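PDB 3LUB: putative creatinine amidohydrolase from Bacteroides fragilis, which binds two zinc ions at one site and probably hydrolyses carbon-nitrogen bonds of linear amides. Local coordinates for residues A30-N35 and L41-L46; A164-T169 and K222-E227. All coordinates share one frame; numbering follows the deposited sequence.

Contact 1 and contact 2 follow one another along the chain, their centres about 14 Å apart, and meet at a site of two zinc ions. Contact 1 joins the loop after strand 23-28 of the parallel sheet to the first turn of helix 42-62, and brings three zinc ligands together. In contact 2 the first turn of helix 166-175, which carries a fourth protein ligand, E168, packs against the segment leading into helix 226-249. One zinc ion and its water belong to both contacts, and D43 and E168 both bind that ion. The metal site is thus assembled from distant parts of the sequence, with contact 2 lying farther from the centre of the chain.

Contact 1 of 2, residues A30-N35 and L41-L46; sequences ATEPHN and LTDCIL. With ZN (zinc ion), chain B; ZN (zinc ion), chain C; EDO (1,2-ethanediol), chain D.
D43 meets E32 and H34 through two zinc ions, its carboxylate bridging the pair. OD1 of D43 lies 1.9 Å from one ion, which NE2 of H34 also binds, while OD2 binds the other together with OE1 of E32. An aspartate suits this place because its two oxygens can each serve a different metal. The like-charged oxygens E32 OE1 and D43 OD2 come within 3.0 Å, a closeness that the shared cation makes tolerable. The two carboxylate planes are turned 74° apart, and a water ligates both metals. H120 completes the protein ligands of the E32 ion, E168 those of the H34 ion.

The second shell sets the ligands. CB of T42 sits over one face of the imidazole, 3.8 Å from the ring centroid, in a CH-pi contact. At the ring edge ND1 of H34 donates to E32 O over 2.7 Å, which fixes the ring rotation and turns NE2 to its metal. With CG anti to its backbone N (chi1 -172°) and the chain extended, E32 reaches the metal, and its OE2 is bonded to Q81. Another water links A30 O to D43 N, and the small A30 packs beside D43, whose CB lies 3.7 Å from A30 N.

Farther out, CD2 of L41 packs beside T31 OG1, which is hydrogen-bonded to P73 O and to a 1,2-ethanediol probably from the crystallisation liquor, near L8 and S9 of the second subunit. The contact sits where the loop after strand 23-28 leads into helix 42-62, whose T42 and L46 pack on helix 166-175.

Contact 2 of 2, residues A164-T169 and K222-E227; sequences AGESET and KKATAE. With ZN (zinc ion), chain C.
T169 and A224 make the tightest apolar contact: CG2 of T169 touches CB of A224 at 3.5 Å. The small methyl of A224 suits a place where a loop runs close to a helix, and it also packs on S170 and M173. OG1 of T169 lies beside the backbone N (chi1 -55°), which leaves CG2 anti to that N and turned to A224; H37 NE2 is a further partner of OG1. The aliphatic part of E166 adds to the packing, its CG lying 3.7 Å from A224 N, and CB of K223 lies 3.9 Å from OE1 of E166.

Polar links across the contact run through water. One water donates to OE1 of E166 at 2.7 Å and accepts from K223 N. OE1 of E166 also accepts from A158 N, while OE2 forms a salt bridge with K228, whose NZ bonds K223 O.

At the start of helix 166-175, O of the N-cap residue G165 accepts from T169 N and from T169 OG1, the latter over 2.6 Å; the two arrive from opposite faces of the carbonyl plane. A164 N donates to OE1 of E168 over 2.8 Å, nearly along the C-O bond, and so steadies the carboxylate whose OE2 binds zinc at 1.9 Å.

Chemically, E166 and T169 face the segment before helix 226-249 with a methyl group, methylenes and a water-linked carboxylate, whereas E168 takes no part in the packing and binds zinc. Since K228 is bound to both E166 and K223 O, its charge probably helps stabilise the buried E166 carboxylate as an anion.

Contact 1 of 2, residues A30-N35 and L41-L46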
loop_
_atom_site.group_PDB
_atom_site.type_symbol
_atom_site.label_atom_id
_atom_site.label_comp_id
_atom_site.label_asym_id
_atom_site.label_seq_id
_atom_site.Cartn_x
_atom_site.Cartn_y
_atom_site.Cartn_z
ATOM N N ALA F 30 22.585 2.961 8.210
ATOM C CA ALA F 30 22.072 4.235 7.726
ATOM C C ALA F 30 23.136 4.805 6.801
ATOM O O ALA F 30 24.308 4.420 6.902
ATOM C CB ALA F 30 21.798 5.225 8.905
ATOM N N THR F 31 22.710 5.713 5.918
ATOM C CA THR F 31 23.571 6.538 5.079
ATOM C C THR F 31 23.387 7.996 5.593
ATOM O O THR F 31 22.376 8.673 5.327
ATOM C CB THR F 31 23.207 6.325 3.592
ATOM O OG1 THR F 31 23.215 4.907 3.305
ATOM C CG2 THR F 31 24.155 7.092 2.613
ATOM N N GLU F 32 24.375 8.465 6.350
ATOM C CA GLU F 32 24.178 9.538 7.315
ATOM C C GLU F 32 25.493 10.219 7.639
ATOM O O GLU F 32 26.442 9.557 8.020
ATOM C CB GLU F 32 23.599 8.966 8.615
ATOM C CG GLU F 32 23.177 10.005 9.645
ATOM C CD GLU F 32 22.814 9.410 10.987
ATOM O OE1 GLU F 32 23.345 8.317 11.302
ATOM O OE2 GLU F 32 22.022 10.031 11.737
ATOM N N PRO F 33 25.543 11.551 7.509
ATOM C CA PRO F 33 26.730 12.275 7.940
ATOM C C PRO F 33 26.998 12.061 9.457
ATOM O O PRO F 33 26.058 12.026 10.251
ATOM C CB PRO F 33 26.384 13.734 7.662
ATOM C CG PRO F 33 25.190 13.726 6.773
ATOM C CD PRO F 33 24.503 12.438 6.975
ATOM N N HIS F 34 28.277 11.906 9.797
ATOM C CA HIS F 34 28.756 11.660 11.146
ATOM C C HIS F 34 29.817 12.674 11.527
ATOM O O HIS F 34 31.002 12.406 11.376
ATOM C CB HIS F 34 29.344 10.258 11.205
ATOM C CG HIS F 34 28.306 9.216 11.456
ATOM N ND1 HIS F 34 27.361 8.858 10.509
ATOM C CD2 HIS F 34 28.017 8.513 12.572
ATOM C CE1 HIS F 34 26.570 7.932 11.023
ATOM N NE2 HIS F 34 26.942 7.713 12.276
ATOM N N ASN F 35 29.401 13.842 12.003
ATOM C CA ASN F 35 30.323 14.954 12.171
ATOM C C ASN F 35 31.016 15.168 10.811
ATOM O O ASN F 35 30.474 14.797 9.786
ATOM C CB ASN F 35 31.302 14.607 13.292
ATOM C CG ASN F 35 32.014 15.817 13.882
ATOM O OD1 ASN F 35 32.617 16.603 13.155
ATOM N ND2 ASN F 35 31.992 15.932 15.212
ATOM N N LEU F 41 28.798 5.749 5.971
ATOM C CA LEU F 41 28.315 4.382 6.270
ATOM C C LEU F 41 28.741 3.812 7.606
ATOM O O LEU F 41 28.640 2.629 7.801
ATOM C CB LEU F 41 28.739 3.431 5.140
ATOM C CG LEU F 41 28.053 3.630 3.779
ATOM C CD1 LEU F 41 28.525 2.556 2.809
ATOM C CD2 LEU F 41 26.547 3.496 3.926
ATOM N N THR F 42 29.180 4.654 8.534
ATOM C CA THR F 42 29.531 4.246 9.926
ATOM C C THR F 42 28.518 3.303 10.555
ATOM O O THR F 42 28.889 2.313 11.159
ATOM C CB THR F 42 29.724 5.498 10.843
ATOM O OG1 THR F 42 30.790 6.328 10.329
ATOM C CG2 THR F 42 29.992 5.118 12.327
ATOM N N ASP F 43 27.229 3.586 10.400
ATOM C CA ASP F 43 26.181 2.762 11.041
ATOM C C ASP F 43 25.968 1.406 10.408
ATOM O O ASP F 43 25.304 0.569 10.990
ATOM C CB ASP F 43 24.842 3.511 11.100
ATOM C CG ASP F 43 24.891 4.723 11.982
ATOM O OD1 ASP F 43 25.902 4.931 12.709
ATOM O OD2 ASP F 43 23.897 5.476 11.954
ATOM N N CYS F 44 26.530 1.193 9.224
ATOM C CA CYS F 44 26.576 -0.118 8.576
ATOM C C CYS F 44 27.865 -0.867 8.926
ATOM O O CYS F 44 27.847 -2.064 9.216
ATOM C CB CYS F 44 26.560 0.028 7.047
ATOM S SG CYS F 44 24.985 0.562 6.252
ATOM N N ILE F 45 28.976 -0.151 8.840
ATOM C CA ILE F 45 30.303 -0.715 9.025
ATOM C C ILE F 45 30.494 -1.297 10.420
ATOM O O ILE F 45 30.962 -2.414 10.549
ATOM C CB ILE F 45 31.405 0.330 8.788
ATOM C CG1 ILE F 45 31.450 0.747 7.309
ATOM C CG2 ILE F 45 32.741 -0.201 9.226
ATOM C CD1 ILE F 45 32.150 2.061 6.993
ATOM N N LEU F 46 30.141 -0.540 11.454
ATOM C CA LEU F 46 30.383 -0.959 12.825
ATOM C C LEU F 46 29.638 -2.225 13.235
ATOM O O LEU F 46 30.272 -3.164 13.734
ATOM C CB LEU F 46 30.099 0.182 13.793
ATOM C CG LEU F 46 31.101 1.333 13.641
ATOM C CD1 LEU F 46 31.012 2.321 14.839
ATOM C CD2 LEU F 46 32.513 0.761 13.462
HETATM ZN ZN ZN B . 23.037 6.983 13.090
HETATM ZN ZN ZN C . 26.344 6.369 13.877
HETATM C C1 EDO D . 21.691 3.972 0.139
HETATM O O1 EDO D . 23.013 4.141 0.668
HETATM C C2 EDO D . 21.808 3.322 -1.234
HETATM O O2 EDO D . 22.349 4.260 -2.185
HETATM O O HOH W 1 25.965 5.667 8.798
HETATM O O HOH W 2 24.707 7.169 14.897
#

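Contact 2 of 2, residues A164-T169 and K222-E227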
loop_
_atom_site.group_PDB
_atom_site.type_symbol
_atom_site.label_atom_id
_atom_site.label_comp_id
_atom_site.label_asym_id
_atom_site.label_seq_id
_atom_site.Cartn_x
_atom_site.Cartn_y
_atom_site.Cartn_z
ATOM N N ALA F 164 28.368 10.169 16.332
ATOM C CA ALA F 164 29.691 10.495 15.777
ATOM C C ALA F 164 30.620 11.047 16.878
ATOM O O ALA F 164 31.476 11.879 16.618
ATOM C CB ALA F 164 29.571 11.524 14.638
ATOM N N GLY F 165 30.424 10.580 18.096
ATOM C CA GLY F 165 31.105 11.109 19.261
ATOM C C GLY F 165 32.297 10.259 19.569
ATOM O O GLY F 165 32.873 9.658 18.672
ATOM N N GLU F 166 32.661 10.188 20.844
ATOM C CA GLU F 166 33.899 9.548 21.230
ATOM C C GLU F 166 33.842 8.076 21.006
ATOM O O GLU F 166 34.794 7.502 20.517
ATOM C CB GLU F 166 34.264 9.862 22.693
ATOM C CG GLU F 166 35.724 9.505 23.054
ATOM C CD GLU F 166 36.066 9.816 24.507
ATOM O OE1 GLU F 166 35.719 10.916 24.969
ATOM O OE2 GLU F 166 36.669 8.956 25.169
ATOM N N SER F 167 32.733 7.452 21.370
ATOM C CA SER F 167 32.574 6.018 21.261
ATOM C C SER F 167 32.547 5.511 19.813
ATOM O O SER F 167 33.224 4.516 19.478
ATOM C CB SER F 167 31.283 5.593 21.978
ATOM O OG SER F 167 30.181 6.387 21.556
ATOM N N GLU F 168 31.717 6.133 18.972
ATOM C CA GLU F 168 31.651 5.726 17.568
ATOM C C GLU F 168 32.994 5.990 16.888
ATOM O O GLU F 168 33.435 5.202 16.043
ATOM C CB GLU F 168 30.533 6.454 16.804
ATOM C CG GLU F 168 29.244 5.662 16.685
ATOM C CD GLU F 168 28.230 6.252 15.713
ATOM O OE1 GLU F 168 28.172 7.493 15.578
ATOM O OE2 GLU F 168 27.436 5.453 15.130
ATOM N N THR F 169 33.616 7.128 17.202
ATOM C CA THR F 169 34.920 7.444 16.597
ATOM C C THR F 169 35.976 6.433 17.023
ATOM O O THR F 169 36.737 5.972 16.193
ATOM C CB THR F 169 35.409 8.857 16.914
ATOM O OG1 THR F 169 34.401 9.801 16.532
ATOM C CG2 THR F 169 36.659 9.146 16.143
ATOM N N LYS F 222 36.960 14.152 20.187
ATOM C CA LYS F 222 38.383 14.420 20.089
ATOM C C LYS F 222 39.344 13.674 21.059
ATOM O O LYS F 222 40.518 13.614 20.783
ATOM C CB LYS F 222 38.629 15.941 20.021
ATOM C CG LYS F 222 38.068 16.523 18.694
ATOM C CD LYS F 222 38.372 18.003 18.489
ATOM C CE LYS F 222 37.511 18.585 17.370
ATOM N NZ LYS F 222 37.769 20.057 17.037
ATOM N N LYS F 223 38.839 13.031 22.109
ATOM C CA LYS F 223 39.654 12.132 22.933
ATOM C C LYS F 223 39.534 10.672 22.514
ATOM O O LYS F 223 40.068 9.781 23.201
ATOM C CB LYS F 223 39.302 12.299 24.416
ATOM C CG LYS F 223 39.274 13.763 24.850
ATOM C CD LYS F 223 39.075 13.939 26.343
ATOM C CE LYS F 223 39.291 15.409 26.726
ATOM N NZ LYS F 223 39.140 15.661 28.196
ATOM N N ALA F 224 38.862 10.435 21.380
ATOM C CA ALA F 224 38.758 9.115 20.761
ATOM C C ALA F 224 40.148 8.472 20.475
ATOM O O ALA F 224 41.077 9.167 20.049
ATOM C CB ALA F 224 37.926 9.237 19.438
ATOM N N THR F 225 40.298 7.171 20.739
ATOM C CA THR F 225 41.496 6.433 20.361
ATOM C C THR F 225 41.102 5.021 19.914
ATOM O O THR F 225 40.074 4.518 20.330
ATOM C CB THR F 225 42.518 6.322 21.553
ATOM O OG1 THR F 225 42.039 5.405 22.544
ATOM C CG2 THR F 225 42.772 7.656 22.210
ATOM N N ALA F 226 41.931 4.385 19.078
ATOM C CA ALA F 226 41.746 3.002 18.673
ATOM C C ALA F 226 41.664 2.042 19.868
ATOM O O ALA F 226 40.880 1.094 19.886
ATOM C CB ALA F 226 42.903 2.558 17.721
ATOM N N GLU F 227 42.494 2.278 20.871
ATOM C CA GLU F 227 42.500 1.433 22.056
ATOM C C GLU F 227 41.242 1.522 22.888
ATOM O O GLU F 227 40.769 0.523 23.390
ATOM C CB GLU F 227 43.681 1.800 22.962
ATOM C CG GLU F 227 43.765 0.897 24.176
ATOM C CD GLU F 227 44.995 1.138 24.994
ATOM O OE1 GLU F 227 46.117 0.904 24.482
ATOM O OE2 GLU F 227 44.827 1.567 26.157
HETATM ZN ZN ZN C . 26.344 6.369 13.877
HETATM O O HOH W 3 36.058 12.975 23.331
HETATM O O HOH W 2 24.707 7.169 14.897
#